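Local coordinates for amino acid ABC transporter, binding protein (Thermus thermophilus, PDB 3VV5), which binds (S)-2-aminoethyl-L-cysteine (L-thialysine) and probably delivers it to an ABC transporter as an extracellular solute-binding protein of family 3, at residues 173-178 and 184-189; 25-30 and 95-100; 243-248 and 254-259. One frame throughout, in Å; residues are numbered along the deposited sequence.

In the fold
Contacts 1 and 2 lie on opposite sides of the chain's centre, their own centres about 33 Å apart, yet both reach the same mixed sheet: contact 1 through strand 185-189 and contact 2 through strand 98-100. Contact 3 lies close to the C-terminal end of the chain, about 27 Å centre to centre from contact 1 and about 25 Å from contact 2. No two of them touch, and they follow one another along the chain in the order 2, 1, 3. None of their residues lines the ligand pocket. The side chain of Trp186 is about 9 Å from the bound L-thialysine. The side chain of Val257 is about 13 Å from the bound L-thialysine.

Contact 1 of 3, residues 173-178 and 184-189; sequences DALQDL and DTWITD
Ala174 and Trp186, whose CA atoms lie 6.4 Å apart, mark where helix 173-178 packs on strand 185-189. The axes of these short segments run nearly antiparallel, at 156°, with a closest approach of 8.0 Å. The helix belongs to a beta-alpha-beta crossover: it follows strand 164-168 and leads into strand 185-189, and both strands are parallel to strand 143-147 between them. The lobe thus has the alpha/beta build of type 2 periplasmic binding proteins.

Trp186 supplies most of the strand's share of the interface. Its CG stands anti to the backbone N (chi1 172°), which projects the indole toward the helix. Leu175 CB sits over one face, 3.8 Å from the centroid of the Trp186 six-membered ring and 11° off the normal, a CH-pi contact; Thr188 CG2 covers the opposite face, 3.5 Å above the ring plane. The indole is therefore held between an aliphatic group from the helix and one from its own strand. At the five-membered ring, Ala174 CB approaches Trp186 CD1 to 3.4 Å. Leu175 CD1 reaches Trp186 CZ3. The indole NE1 is hydrogen-bonded to Asp171 OD1, which fixes the rotation of the ring. An alanine here removes the indole and would probably open a gap between Leu175 and Thr188 and leave Asp171 OD1 without this donor.

Toward the helix's C-terminal end Leu178 spreads its two methyls over the entry to the strand. Leu178 CD2 meets Trp186 CB at 3.9 Å, and Leu178 CD1 lies 3.5 Å from Asp184 O.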
loop_
_atom_site.group_PDB
_atom_site.type_symbol
_atom_site.label_atom_id
_atom_site.label_comp_id
_atom_site.label_asym_id
_atom_site.label_seq_id
_atom_site.Cartn_x
_atom_site.Cartn_y
_atom_site.Cartn_z
ATOM N N ASP A 173 8.348 -11.133 3.655
ATOM C CA ASP A 173 9.471 -12.037 3.452
ATOM C C ASP A 173 10.789 -11.277 3.597
ATOM O O ASP A 173 11.791 -11.852 4.040
ATOM C CB ASP A 173 9.357 -12.764 2.102
ATOM C CG ASP A 173 8.190 -13.741 2.068
ATOM O OD1 ASP A 173 7.830 -14.261 3.143
ATOM O OD2 ASP A 173 7.640 -13.986 0.973
ATOM N N ALA A 174 10.777 -9.977 3.282
ATOM C CA ALA A 174 11.960 -9.129 3.561
ATOM C C ALA A 174 12.201 -8.972 5.061
ATOM O O ALA A 174 13.349 -9.044 5.516
ATOM C CB ALA A 174 11.867 -7.767 2.864
ATOM N N LEU A 175 11.126 -8.788 5.835
ATOM C CA LEU A 175 11.251 -8.690 7.293
ATOM C C LEU A 175 11.853 -9.966 7.889
ATOM O O LEU A 175 12.732 -9.897 8.764
ATOM C CB LEU A 175 9.902 -8.373 7.952
ATOM C CG LEU A 175 9.758 -8.632 9.452
ATOM C CD1 LEU A 175 10.676 -7.707 10.310
ATOM C CD2 LEU A 175 8.283 -8.496 9.854
ATOM N N GLN A 176 11.384 -11.123 7.418
ATOM C CA GLN A 176 11.928 -12.384 7.894
ATOM C C GLN A 176 13.444 -12.449 7.639
ATOM O O GLN A 176 14.188 -12.875 8.513
ATOM C CB GLN A 176 11.204 -13.578 7.262
ATOM C CG GLN A 176 11.819 -14.952 7.567
ATOM C CD GLN A 176 12.003 -15.265 9.053
ATOM O OE1 GLN A 176 11.101 -15.058 9.874
ATOM N NE2 GLN A 176 13.182 -15.785 9.402
ATOM N N ASP A 177 13.891 -12.011 6.458
ATOM C CA ASP A 177 15.331 -12.069 6.139
ATOM C C ASP A 177 16.186 -11.075 6.923
ATOM O O ASP A 177 17.357 -11.338 7.209
ATOM C CB ASP A 177 15.579 -11.974 4.638
ATOM C CG ASP A 177 15.600 -13.338 3.976
ATOM O OD1 ASP A 177 15.333 -14.336 4.678
ATOM O OD2 ASP A 177 15.895 -13.421 2.768
ATOM N N LEU A 178 15.590 -9.942 7.287
ATOM C CA LEU A 178 16.227 -8.996 8.211
ATOM C C LEU A 178 16.399 -9.630 9.596
ATOM O O LEU A 178 17.461 -9.521 10.217
ATOM C CB LEU A 178 15.430 -7.691 8.306
ATOM C CG LEU A 178 15.876 -6.657 9.344
ATOM C CD1 LEU A 178 17.220 -6.042 8.941
ATOM C CD2 LEU A 178 14.796 -5.594 9.548
ATOM N N ASP A 184 20.864 -6.584 5.697
ATOM C CA ASP A 184 21.213 -5.601 6.725
ATOM C C ASP A 184 20.069 -4.648 7.047
ATOM O O ASP A 184 19.982 -4.115 8.158
ATOM C CB ASP A 184 22.397 -4.760 6.257
ATOM C CG ASP A 184 23.697 -5.541 6.231
ATOM O OD1 ASP A 184 24.168 -5.947 7.321
ATOM O OD2 ASP A 184 24.249 -5.728 5.129
ATOM N N THR A 185 19.212 -4.424 6.061
ATOM C CA THR A 185 18.231 -3.339 6.115
ATOM C C THR A 185 17.009 -3.693 5.276
ATOM O O THR A 185 17.137 -4.269 4.213
ATOM C CB THR A 185 18.877 -2.017 5.637
ATOM O OG1 THR A 185 19.766 -1.534 6.662
ATOM C CG2 THR A 185 17.808 -0.927 5.353
ATOM N N TRP A 186 15.822 -3.346 5.783
ATOM C CA TRP A 186 14.558 -3.510 5.077
ATOM C C TRP A 186 13.986 -2.116 4.856
ATOM O O TRP A 186 13.925 -1.326 5.804
ATOM C CB TRP A 186 13.639 -4.348 5.986
ATOM C CG TRP A 186 12.199 -4.509 5.586
ATOM C CD1 TRP A 186 11.680 -4.661 4.324
ATOM C CD2 TRP A 186 11.092 -4.594 6.493
ATOM N NE1 TRP A 186 10.299 -4.851 4.406
ATOM C CE2 TRP A 186 9.924 -4.802 5.723
ATOM C CE3 TRP A 186 10.982 -4.518 7.893
ATOM C CZ2 TRP A 186 8.651 -4.922 6.309
ATOM C CZ3 TRP A 186 9.719 -4.626 8.472
ATOM C CH2 TRP A 186 8.572 -4.835 7.681
ATOM N N ILE A 187 13.639 -1.771 3.611
ATOM C CA ILE A 187 13.034 -0.476 3.353
ATOM C C ILE A 187 11.568 -0.717 3.096
ATOM O O ILE A 187 11.205 -1.477 2.193
ATOM C CB ILE A 187 13.683 0.309 2.184
ATOM C CG1 ILE A 187 15.149 0.659 2.509
ATOM C CG2 ILE A 187 12.906 1.613 1.937
ATOM C CD1 ILE A 187 15.827 1.501 1.426
ATOM N N THR A 188 10.719 -0.085 3.907
ATOM C CA THR A 188 9.292 -0.348 3.824
ATOM C C THR A 188 8.523 0.864 4.300
ATOM O O THR A 188 9.109 1.892 4.615
ATOM C CB THR A 188 8.918 -1.613 4.674
ATOM O OG1 THR A 188 7.573 -2.028 4.399
ATOM C CG2 THR A 188 9.081 -1.339 6.155
ATOM N N ASP A 189 7.205 0.706 4.401
ATOM C CA ASP A 189 6.307 1.757 4.862
ATOM C C ASP A 189 6.424 1.984 6.363
ATOM O O ASP A 189 6.486 1.019 7.132
ATOM C CB ASP A 189 4.881 1.365 4.493
ATOM C CG ASP A 189 3.868 2.357 4.971
ATOM O OD1 ASP A 189 3.490 3.273 4.183
ATOM O OD2 ASP A 189 3.441 2.206 6.134
#

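Contact 2 of 3, residues 25-30 and 95-100; sequences QVRSFE and RFDFVI
Arg27 and Asp97 join the N-terminal segment to the turn leading into strand 98-100 by a buried, bidentate salt bridge. In this type 2 periplasmic binding protein fold the strand runs between 37-42 and 206-222, so the pair ties the start of the ordered chain to the main sheet of one lobe.

The guanidinium works side-on: Arg27 NE donates to Asp97 OD1 at 3.1 Å, and Arg27 NH1 to Asp97 OD2 at 2.7 Å, both bonds nearly straight. Both oxygens are met on their syn sides and lie close to the guanidinium plane, but the two flat groups are turned 34° against each other, so the donors sit out of the carboxylate plane. A bend in the arginine chain at chi3 (-71°) swings NE and NH1 round to the acid, whose own chi1 (-58°) carries the carboxylate across to Arg27.

Further bonds fix the rotation of both groups. Arg27 NH2 is hydrogen-bonded to Ser35 OG and Arg27 NH1 also to Glu37 O. The backbone N of Arg39 is a second donor to Asp97 OD2. At the other oxygen the aliphatic part of the arginine lies alongside, with Arg27 CB and CG each 3.8 Å from Asp97 OD1.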
loop_
_atom_site.group_PDB
_atom_site.type_symbol
_atom_site.label_atom_id
_atom_site.label_comp_id
_atom_site.label_asym_id
_atom_site.label_seq_id
_atom_site.Cartn_x
_atom_site.Cartn_y
_atom_site.Cartn_z
ATOM N N GLN A 25 -13.057 -6.300 -18.536
ATOM C CA GLN A 25 -13.564 -5.124 -19.252
ATOM C C GLN A 25 -13.407 -3.891 -18.356
ATOM O O GLN A 25 -13.575 -3.982 -17.130
ATOM C CB GLN A 25 -15.038 -5.289 -19.647
ATOM C CG GLN A 25 -15.441 -4.464 -20.876
ATOM C CD GLN A 25 -16.664 -3.570 -20.636
ATOM O OE1 GLN A 25 -17.647 -3.981 -20.007
ATOM N NE2 GLN A 25 -16.604 -2.338 -21.152
ATOM N N VAL A 26 -13.075 -2.752 -18.957
ATOM C CA VAL A 26 -13.074 -1.479 -18.226
ATOM C C VAL A 26 -14.533 -0.997 -18.179
ATOM O O VAL A 26 -15.141 -0.740 -19.220
ATOM C CB VAL A 26 -12.132 -0.438 -18.878
ATOM C CG1 VAL A 26 -12.060 0.854 -18.048
ATOM C CG2 VAL A 26 -10.732 -1.017 -19.072
ATOM N N ARG A 27 -15.106 -0.919 -16.979
ATOM C CA ARG A 27 -16.516 -0.582 -16.831
ATOM C C ARG A 27 -16.691 0.819 -16.253
ATOM O O ARG A 27 -16.034 1.188 -15.291
ATOM C CB ARG A 27 -17.240 -1.595 -15.937
ATOM C CG ARG A 27 -17.047 -3.080 -16.279
ATOM C CD ARG A 27 -18.068 -3.952 -15.519
ATOM N NE ARG A 27 -17.769 -4.025 -14.090
ATOM C CZ ARG A 27 -18.652 -4.323 -13.137
ATOM N NH1 ARG A 27 -18.263 -4.364 -11.868
ATOM N NH2 ARG A 27 -19.922 -4.577 -13.437
ATOM N N SER A 28 -17.598 1.594 -16.841
ATOM C CA SER A 28 -17.942 2.906 -16.304
ATOM C C SER A 28 -18.767 2.735 -15.032
ATOM O O SER A 28 -19.309 1.652 -14.773
ATOM C CB SER A 28 -18.770 3.676 -17.323
ATOM O OG SER A 28 -20.094 3.175 -17.276
ATOM N N PHE A 29 -18.900 3.816 -14.264
ATOM C CA PHE A 29 -19.623 3.769 -12.997
ATOM C C PHE A 29 -21.083 3.348 -13.166
ATOM O O PHE A 29 -21.614 2.565 -12.369
ATOM C CB PHE A 29 -19.564 5.119 -12.267
ATOM C CG PHE A 29 -20.368 5.135 -10.999
ATOM C CD1 PHE A 29 -19.992 4.345 -9.919
ATOM C CD2 PHE A 29 -21.528 5.903 -10.902
ATOM C CE1 PHE A 29 -20.754 4.312 -8.740
ATOM C CE2 PHE A 29 -22.293 5.902 -9.741
ATOM C CZ PHE A 29 -21.909 5.094 -8.650
ATOM N N GLU A 30 -21.730 3.918 -14.182
ATOM C CA GLU A 30 -23.107 3.585 -14.535
ATOM C C GLU A 30 -23.277 2.060 -14.809
ATOM O O GLU A 30 -24.217 1.414 -14.311
ATOM C CB GLU A 30 -23.594 4.484 -15.701
ATOM C CG GLU A 30 -22.515 4.903 -16.786
ATOM C CD GLU A 30 -22.021 6.375 -16.681
ATOM O OE1 GLU A 30 -22.857 7.300 -16.588
ATOM O OE2 GLU A 30 -20.800 6.621 -16.722
ATOM N N ARG A 95 -9.606 -6.644 -15.253
ATOM C CA ARG A 95 -9.825 -7.733 -14.282
ATOM C C ARG A 95 -10.569 -7.237 -13.035
ATOM O O ARG A 95 -11.391 -7.956 -12.455
ATOM C CB ARG A 95 -8.482 -8.406 -13.915
ATOM C CG ARG A 95 -8.558 -9.458 -12.783
ATOM C CD ARG A 95 -9.019 -10.812 -13.278
ATOM N NE ARG A 95 -9.189 -11.830 -12.228
ATOM C CZ ARG A 95 -8.214 -12.589 -11.724
ATOM N NH1 ARG A 95 -6.962 -12.434 -12.125
ATOM N NH2 ARG A 95 -8.491 -13.500 -10.796
ATOM N N PHE A 96 -10.284 -6.008 -12.622
ATOM C CA PHE A 96 -11.024 -5.376 -11.528
ATOM C C PHE A 96 -11.396 -3.965 -11.974
ATOM O O PHE A 96 -10.818 -3.441 -12.935
ATOM C CB PHE A 96 -10.218 -5.280 -10.218
ATOM C CG PHE A 96 -8.866 -5.965 -10.231
ATOM C CD1 PHE A 96 -8.733 -7.286 -9.835
ATOM C CD2 PHE A 96 -7.715 -5.249 -10.554
ATOM C CE1 PHE A 96 -7.473 -7.904 -9.790
ATOM C CE2 PHE A 96 -6.457 -5.864 -10.519
ATOM C CZ PHE A 96 -6.337 -7.185 -10.144
ATOM N N ASP A 97 -12.333 -3.340 -11.269
ATOM C CA ASP A 97 -12.768 -1.977 -11.597
ATOM C C ASP A 97 -11.862 -0.917 -10.985
ATOM O O ASP A 97 -11.578 0.121 -11.605
ATOM C CB ASP A 97 -14.215 -1.762 -11.146
ATOM C CG ASP A 97 -15.151 -2.742 -11.775
ATOM O OD1 ASP A 97 -15.131 -2.845 -13.024
ATOM O OD2 ASP A 97 -15.889 -3.424 -11.035
ATOM N N PHE A 98 -11.400 -1.181 -9.766
ATOM C CA PHE A 98 -10.368 -0.356 -9.157
ATOM C C PHE A 98 -9.462 -1.160 -8.243
ATOM O O PHE A 98 -9.778 -2.292 -7.856
ATOM C CB PHE A 98 -10.916 0.914 -8.467
ATOM C CG PHE A 98 -11.512 0.709 -7.073
ATOM C CD1 PHE A 98 -10.766 1.022 -5.925
ATOM C CD2 PHE A 98 -12.849 0.313 -6.916
ATOM C CE1 PHE A 98 -11.325 0.875 -4.628
ATOM C CE2 PHE A 98 -13.448 0.189 -5.622
ATOM C CZ PHE A 98 -12.684 0.464 -4.480
ATOM N N VAL A 99 -8.345 -0.539 -7.905
ATOM C CA VAL A 99 -7.357 -1.159 -7.045
ATOM C C VAL A 99 -7.133 -0.251 -5.830
ATOM O O VAL A 99 -6.998 0.975 -5.971
ATOM C CB VAL A 99 -6.024 -1.377 -7.814
ATOM C CG1 VAL A 99 -4.869 -1.778 -6.866
ATOM C CG2 VAL A 99 -6.192 -2.432 -8.899
ATOM N N ILE A 100 -7.092 -0.861 -4.645
ATOM C CA ILE A 100 -6.648 -0.177 -3.421
ATOM C C ILE A 100 -5.684 -1.089 -2.714
ATOM O O ILE A 100 -6.083 -2.092 -2.113
ATOM C CB ILE A 100 -7.848 0.294 -2.523
ATOM C CG1 ILE A 100 -7.364 1.156 -1.337
ATOM C CG2 ILE A 100 -8.766 -0.889 -2.100
ATOM C CD1 ILE A 100 -8.549 1.829 -0.609
#

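Contact 3 of 3, residues 243-248 and 254-259; sequences GTYARI and GEDVRC
Asp256 OD2 is gripped by two donors of Arg258 and also lies at the ring edge of Tyr245. The backbone N of Arg258 reaches Asp256 OD2 at 3.1 Å, nearly in line with the C-O bond. Arg258 NE gives a second bond, 2.9 Å long, to the same Asp256 OD2. A third ties Arg258 NH2 to Asp256 OD1 at 2.9 Å, so the guanidinium holds the carboxylate side-on, through NE and NH2, one to each oxygen. Arg258 can fold back this far because CG lies between its backbone N and carbonyl carbon (chi1 79°) and the chain bends again at chi3.

The backbone bond to a residue two positions on makes an Asx turn, formed where the C-terminal tail runs back beside helix 244-253. That helix starts after Gly243, which takes a positive phi at the end of helix 226-242 and at the same time is the N-cap of the new one. Ser249 of the helix steadies the tail, its OG being hydrogen-bonded to Val257 N and Glu255 O, and the disulfide from Cys259 to Cys121 ties the tail to strand 120-129.

Across the contact Tyr245 reaches into the turn. The planes of its ring and the carboxylate are 26° apart, and Asp256 OD2 lies 3.5 Å from Tyr245 CE1, so the negative oxygen probably meets the slightly positive hydrogen on CE1. The guanidinium does not stack on the tyrosine: the planes stand 72° apart, and Arg258 NH2 comes no nearer than 3.8 Å, to Tyr245 CD1. Beyond the ring, the buried Tyr245 OH donates to His119 O. Around that hydroxyl the tail closes in, with Arg258 CA 3.3 Å and Val257 CG2 3.7 Å from Tyr245 OH.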
loop_
_atom_site.group_PDB
_atom_site.type_symbol
_atom_site.label_atom_id
_atom_site.label_comp_id
_atom_site.label_asym_id
_atom_site.label_seq_id
_atom_site.Cartn_x
_atom_site.Cartn_y
_atom_site.Cartn_z
ATOM N N GLY A 243 -17.162 11.694 8.821
ATOM C CA GLY A 243 -16.611 11.045 10.004
ATOM C C GLY A 243 -16.163 9.607 9.805
ATOM O O GLY A 243 -15.458 9.065 10.650
ATOM N N THR A 244 -16.586 8.983 8.705
ATOM C CA THR A 244 -16.240 7.593 8.432
ATOM C C THR A 244 -14.731 7.413 8.288
ATOM O O THR A 244 -14.147 6.482 8.847
ATOM C CB THR A 244 -16.943 7.061 7.158
ATOM O OG1 THR A 244 -18.329 6.815 7.450
ATOM C CG2 THR A 244 -16.298 5.762 6.684
ATOM N N TYR A 245 -14.106 8.298 7.528
ATOM C CA TYR A 245 -12.656 8.169 7.320
ATOM C C TYR A 245 -11.894 8.232 8.657
ATOM O O TYR A 245 -11.015 7.404 8.924
ATOM C CB TYR A 245 -12.155 9.238 6.362
ATOM C CG TYR A 245 -10.683 9.073 6.084
ATOM C CD1 TYR A 245 -9.743 9.492 7.022
ATOM C CD2 TYR A 245 -10.229 8.479 4.895
ATOM C CE1 TYR A 245 -8.394 9.334 6.816
ATOM C CE2 TYR A 245 -8.840 8.322 4.669
ATOM C CZ TYR A 245 -7.942 8.755 5.645
ATOM O OH TYR A 245 -6.571 8.624 5.496
ATOM N N ALA A 246 -12.239 9.224 9.482
ATOM C CA ALA A 246 -11.678 9.377 10.809
ATOM C C ALA A 246 -11.840 8.119 11.655
ATOM O O ALA A 246 -10.873 7.688 12.273
ATOM C CB ALA A 246 -12.293 10.602 11.531
ATOM N N ARG A 247 -13.051 7.545 11.698
ATOM C CA ARG A 247 -13.310 6.332 12.494
ATOM C C ARG A 247 -12.431 5.151 12.052
ATOM O O ARG A 247 -11.944 4.354 12.872
ATOM C CB ARG A 247 -14.796 5.900 12.407
ATOM C CG ARG A 247 -15.008 4.531 13.093
ATOM C CD ARG A 247 -16.214 3.716 12.686
ATOM N NE ARG A 247 -16.431 3.495 11.267
ATOM C CZ ARG A 247 -16.257 2.335 10.631
ATOM N NH1 ARG A 247 -15.799 1.252 11.276
ATOM N NH2 ARG A 247 -16.523 2.270 9.330
ATOM N N ILE A 248 -12.269 5.008 10.740
ATOM C CA ILE A 248 -11.508 3.874 10.216
ATOM C C ILE A 248 -10.014 4.091 10.443
ATOM O O ILE A 248 -9.300 3.152 10.786
ATOM C CB ILE A 248 -11.831 3.610 8.726
ATOM C CG1 ILE A 248 -13.273 3.103 8.582
ATOM C CG2 ILE A 248 -10.812 2.641 8.100
ATOM C CD1 ILE A 248 -13.773 2.977 7.092
ATOM N N GLY A 254 -4.942 4.700 15.445
ATOM C CA GLY A 254 -5.104 5.542 16.640
ATOM C C GLY A 254 -4.796 7.004 16.349
ATOM O O GLY A 254 -4.575 7.804 17.264
ATOM N N GLU A 255 -4.764 7.341 15.059
ATOM C CA GLU A 255 -4.495 8.689 14.590
ATOM C C GLU A 255 -5.081 8.837 13.180
ATOM O O GLU A 255 -5.460 7.840 12.558
ATOM C CB GLU A 255 -2.981 8.969 14.591
ATOM C CG GLU A 255 -2.161 8.097 13.615
ATOM C CD GLU A 255 -0.659 8.307 13.734
ATOM O OE1 GLU A 255 -0.020 7.638 14.572
ATOM O OE2 GLU A 255 -0.116 9.134 12.978
ATOM N N ASP A 256 -5.164 10.074 12.692
ATOM C CA ASP A 256 -5.704 10.333 11.368
ATOM C C ASP A 256 -4.540 10.399 10.402
ATOM O O ASP A 256 -3.651 11.251 10.526
ATOM C CB ASP A 256 -6.535 11.624 11.347
ATOM C CG ASP A 256 -7.445 11.713 10.132
ATOM O OD1 ASP A 256 -8.691 11.803 10.310
ATOM O OD2 ASP A 256 -6.918 11.680 9.000
ATOM N N VAL A 257 -4.528 9.464 9.459
ATOM C CA VAL A 257 -3.425 9.333 8.534
ATOM C C VAL A 257 -3.663 9.999 7.169
ATOM O O VAL A 257 -2.911 9.735 6.230
ATOM C CB VAL A 257 -3.027 7.843 8.353
ATOM C CG1 VAL A 257 -2.532 7.282 9.658
ATOM C CG2 VAL A 257 -4.206 7.003 7.772
ATOM N N ARG A 258 -4.678 10.862 7.058
ATOM C CA ARG A 258 -4.993 11.525 5.762
ATOM C C ARG A 258 -3.894 12.483 5.317
ATOM O O ARG A 258 -3.128 12.966 6.138
ATOM C CB ARG A 258 -6.350 12.260 5.803
ATOM C CG ARG A 258 -6.352 13.632 6.510
ATOM C CD ARG A 258 -7.779 14.222 6.605
ATOM N NE ARG A 258 -8.642 13.459 7.506
ATOM C CZ ARG A 258 -9.964 13.617 7.622
ATOM N NH1 ARG A 258 -10.604 14.513 6.886
ATOM N NH2 ARG A 258 -10.645 12.873 8.481
ATOM N N CYS A 259 -3.799 12.725 4.015
ATOM C CA CYS A 259 -2.855 13.714 3.511
ATOM C C CYS A 259 -3.247 15.073 4.071
ATOM O O CYS A 259 -4.430 15.425 4.070
ATOM C CB CYS A 259 -2.809 13.705 1.994
ATOM S SG CYS A 259 -1.976 12.187 1.434
#